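Local coordinates for murein peptide amidase A (Escherichia coli O157:H7, PDB 5HXD), which probably hydrolyses the gamma-D-glutamyl-diaminopimelate amide bond of murein tripeptide in muropeptide degradation, as a zinc-dependent amidase of the M14 carboxypeptidase family, at residues Ile30-Pro35 with His73-Cys78. Sequence-based numbering, arbitrary orientation.
Sequences IWFPAP and HHVVLC
Phe32 and Val75 form an antiparallel hydrogen-bonded pair, each using its backbone N and O toward the other. The bond from Phe32 N to Val75 O measures 2.7 Å, while Val75 N reaches Phe32 O at 3.1 Å. Phe32 O also accepts a bond from the guanidinium of Arg71, so two donors satisfy it. Beyond this bridge a side chain takes over the pairing: the N-H of Ala34 points almost straight (176°) at His74 ND1, 2.7 Å away, which makes ND1 the acceptor although the donor is tilted from the imidazole plane. With His74 CG anti to its own carbonyl carbon (chi1 -54°), the ring lies alongside Trp31, whose six-membered ring turns an edge toward the imidazole face in an offset edge-to-face pair with planes at 61°. Strand 74-76 is an outermost strand of the mixed sheet at the centre of the M14 carboxypeptidase fold, hydrogen-bonded to strand 43-45 on one flank; the single bridge to Phe32 joins its other flank to the continuation of the 18-22/28-31 hairpin. At the far end, one water accepts from Ile30 N and donates to Cys78 O, linking the diverging backbones. Apolar contacts fill in on both sides of the bridge: Trp31 CB meets Val76 CG2 at 3.7 Å, whereas Phe32 sets CB against Val75 CB at 4.0 Å and CE2 against Leu77 CD1 at 3.6 Å. Val75 O lies in the plane of the Phe32 ring, at its edge. Helix 53-65 packs against Phe32, Val75 and Leu77, and Leu86 of the second subunit also touches Phe32 and Leu77.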
ATOM      1  N   ILE A  30      -0.784  -1.196 -14.239  1.00 47.38           N
ATOM      2  CA  ILE A  30      -1.656  -0.105 -14.657  1.00 48.79           C
ATOM      3  C   ILE A  30      -0.846   1.169 -14.885  1.00 47.63           C
ATOM      4  O   ILE A  30       0.043   1.483 -14.095  1.00 48.93           O
ATOM      5  CB  ILE A  30      -2.762   0.157 -13.586  1.00 43.58           C
ATOM      6  CG1 ILE A  30      -3.562  -1.120 -13.333  1.00 46.87           C
ATOM      7  CG2 ILE A  30      -3.685   1.277 -14.002  1.00 43.23           C
ATOM      8  CD1 ILE A  30      -4.385  -1.117 -12.028  1.00 42.80           C
ATOM      9  N   TRP A  31      -1.138   1.895 -15.961  1.00 45.39           N
ATOM     10  CA  TRP A  31      -0.533   3.210 -16.142  1.00 47.55           C
ATOM     11  C   TRP A  31      -1.494   4.208 -16.740  1.00 46.80           C
ATOM     12  O   TRP A  31      -2.529   3.859 -17.313  1.00 46.36           O
ATOM     13  CB  TRP A  31       0.729   3.145 -17.008  1.00 46.40           C
ATOM     14  CG  TRP A  31       0.490   2.828 -18.444  1.00 49.94           C
ATOM     15  CD1 TRP A  31      -0.082   1.694 -18.951  1.00 48.36           C
ATOM     16  CD2 TRP A  31       0.844   3.640 -19.577  1.00 47.25           C
ATOM     17  NE1 TRP A  31      -0.108   1.751 -20.325  1.00 51.87           N
ATOM     18  CE2 TRP A  31       0.451   2.934 -20.734  1.00 50.61           C
ATOM     19  CE3 TRP A  31       1.452   4.888 -19.719  1.00 45.16           C
ATOM     20  CZ2 TRP A  31       0.647   3.441 -22.021  1.00 49.43           C
ATOM     21  CZ3 TRP A  31       1.656   5.388 -21.000  1.00 50.27           C
ATOM     22  CH2 TRP A  31       1.250   4.668 -22.134  1.00 51.64           C
ATOM     23  N   PHE A  32      -1.108   5.467 -16.605  1.00 45.91           N
ATOM     24  CA  PHE A  32      -1.973   6.576 -16.919  1.00 46.30           C
ATOM     25  C   PHE A  32      -1.271   7.458 -17.915  1.00 44.42           C
ATOM     26  O   PHE A  32      -0.606   8.405 -17.513  1.00 45.29           O
ATOM     27  CB  PHE A  32      -2.310   7.352 -15.646  1.00 50.24           C
ATOM     28  CG  PHE A  32      -3.003   6.522 -14.605  1.00 45.49           C
ATOM     29  CD1 PHE A  32      -4.378   6.482 -14.541  1.00 47.94           C
ATOM     30  CD2 PHE A  32      -2.277   5.764 -13.706  1.00 48.16           C
ATOM     31  CE1 PHE A  32      -5.020   5.707 -13.602  1.00 44.33           C
ATOM     32  CE2 PHE A  32      -2.917   4.991 -12.755  1.00 48.47           C
ATOM     33  CZ  PHE A  32      -4.288   4.965 -12.707  1.00 47.24           C
ATOM     34  N   PRO A  33      -1.395   7.134 -19.215  1.00 47.29           N
ATOM     35  CA  PRO A  33      -0.730   7.893 -20.287  1.00 46.17           C
ATOM     36  C   PRO A  33      -1.133   9.364 -20.280  1.00 48.26           C
ATOM     37  O   PRO A  33      -2.315   9.677 -20.066  1.00 47.91           O
ATOM     38  CB  PRO A  33      -1.204   7.197 -21.582  1.00 40.77           C
ATOM     39  CG  PRO A  33      -2.364   6.380 -21.197  1.00 47.52           C
ATOM     40  CD  PRO A  33      -2.200   6.021 -19.744  1.00 48.38           C
ATOM     41  N   ALA A  34      -0.157  10.250 -20.490  1.00 49.14           N
ATOM     42  CA  ALA A  34      -0.401  11.692 -20.502  1.00 45.43           C
ATOM     43  C   ALA A  34      -1.357  11.992 -21.625  1.00 44.57           C
ATOM     44  O   ALA A  34      -1.242  11.402 -22.706  1.00 46.71           O
ATOM     45  CB  ALA A  34       0.895  12.480 -20.658  1.00 45.13           C
ATOM     46  N   PRO A  35      -2.327  12.880 -21.361  1.00 46.74           N
ATOM     47  CA  PRO A  35      -3.385  13.241 -22.312  1.00 51.38           C
ATOM     48  C   PRO A  35      -2.807  13.619 -23.684  1.00 55.57           C
ATOM     49  O   PRO A  35      -3.057  12.879 -24.644  1.00 60.07           O
ATOM     50  CB  PRO A  35      -4.071  14.437 -21.644  1.00 49.46           C
ATOM     51  CG  PRO A  35      -3.756  14.305 -20.202  1.00 52.07           C
ATOM     52  CD  PRO A  35      -2.401  13.682 -20.126  1.00 48.31           C
ATOM     53  N   HIS A  73       2.707  14.736 -17.987  1.00 58.86           N
ATOM     54  CA  HIS A  73       3.570  13.565 -17.817  1.00 53.28           C
ATOM     55  C   HIS A  73       2.811  12.263 -17.535  1.00 49.91           C
ATOM     56  O   HIS A  73       1.764  12.274 -16.905  1.00 49.65           O
ATOM     57  CB  HIS A  73       4.575  13.831 -16.684  1.00 57.11           C
ATOM     58  CG  HIS A  73       5.279  15.157 -16.796  1.00 57.27           C
ATOM     59  ND1 HIS A  73       5.833  15.607 -17.972  1.00 48.93           N
ATOM     60  CD2 HIS A  73       5.519  16.123 -15.874  1.00 56.54           C
ATOM     61  CE1 HIS A  73       6.383  16.794 -17.775  1.00 48.26           C
ATOM     62  NE2 HIS A  73       6.204  17.129 -16.508  1.00 48.28           N
ATOM     63  N   HIS A  74       3.364  11.149 -18.014  1.00 48.76           N
ATOM     64  CA  HIS A  74       2.815   9.811 -17.792  1.00 46.08           C
ATOM     65  C   HIS A  74       2.956   9.349 -16.337  1.00 46.14           C
ATOM     66  O   HIS A  74       3.896   9.742 -15.640  1.00 45.89           O
ATOM     67  CB  HIS A  74       3.512   8.784 -18.692  1.00 46.37           C
ATOM     68  CG  HIS A  74       3.506   9.133 -20.146  1.00 45.53           C
ATOM     69  ND1 HIS A  74       2.346   9.239 -20.879  1.00 50.23           N
ATOM     70  CD2 HIS A  74       4.518   9.368 -21.010  1.00 47.43           C
ATOM     71  CE1 HIS A  74       2.640   9.545 -22.129  1.00 40.79           C
ATOM     72  NE2 HIS A  74       3.953   9.629 -22.235  1.00 42.36           N
ATOM     73  N   VAL A  75       2.048   8.479 -15.895  1.00 47.67           N
ATOM     74  CA  VAL A  75       2.006   8.067 -14.489  1.00 45.44           C
ATOM     75  C   VAL A  75       1.808   6.565 -14.296  1.00 44.48           C
ATOM     76  O   VAL A  75       0.902   5.965 -14.881  1.00 45.96           O
ATOM     77  CB  VAL A  75       0.881   8.815 -13.725  1.00 48.43           C
ATOM     78  CG1 VAL A  75       0.718   8.254 -12.304  1.00 46.31           C
ATOM     79  CG2 VAL A  75       1.162  10.322 -13.694  1.00 41.84           C
ATOM     80  N   VAL A  76       2.687   5.981 -13.483  1.00 40.46           N
ATOM     81  CA  VAL A  76       2.520   4.636 -12.929  1.00 44.56           C
ATOM     82  C   VAL A  76       2.436   4.693 -11.392  1.00 41.81           C
ATOM     83  O   VAL A  76       3.428   4.969 -10.715  1.00 44.17           O
ATOM     84  CB  VAL A  76       3.696   3.715 -13.335  1.00 47.20           C
ATOM     85  CG1 VAL A  76       3.645   2.382 -12.569  1.00 38.84           C
ATOM     86  CG2 VAL A  76       3.727   3.520 -14.838  1.00 38.67           C
ATOM     87  N   LEU A  77       1.256   4.441 -10.838  1.00 44.24           N
ATOM     88  CA  LEU A  77       1.074   4.511  -9.384  1.00 38.86           C
ATOM     89  C   LEU A  77       1.790   3.385  -8.646  1.00 42.70           C
ATOM     90  O   LEU A  77       2.354   3.608  -7.574  1.00 45.75           O
ATOM     91  CB  LEU A  77      -0.407   4.481  -9.023  1.00 38.13           C
ATOM     92  CG  LEU A  77      -1.189   5.725  -9.423  1.00 43.01           C
ATOM     93  CD1 LEU A  77      -2.659   5.538  -9.157  1.00 45.44           C
ATOM     94  CD2 LEU A  77      -0.653   6.883  -8.641  1.00 45.86           C
ATOM     95  N   CYS A  78       1.777   2.178  -9.204  1.00 39.35           N
ATOM     96  CA  CYS A  78       2.337   1.047  -8.483  1.00 38.51           C
ATOM     97  C   CYS A  78       3.082   0.069  -9.403  1.00 41.06           C
ATOM     98  O   CYS A  78       2.478  -0.716 -10.144  1.00 38.70           O
ATOM     99  CB  CYS A  78       1.222   0.337  -7.710  1.00 39.96           C
ATOM    100  SG  CYS A  78       1.784  -0.762  -6.424  1.00 43.49           S
TER
HETATM  101  O   HOH W   1       0.554  -1.525 -11.576  1.00 42.65           O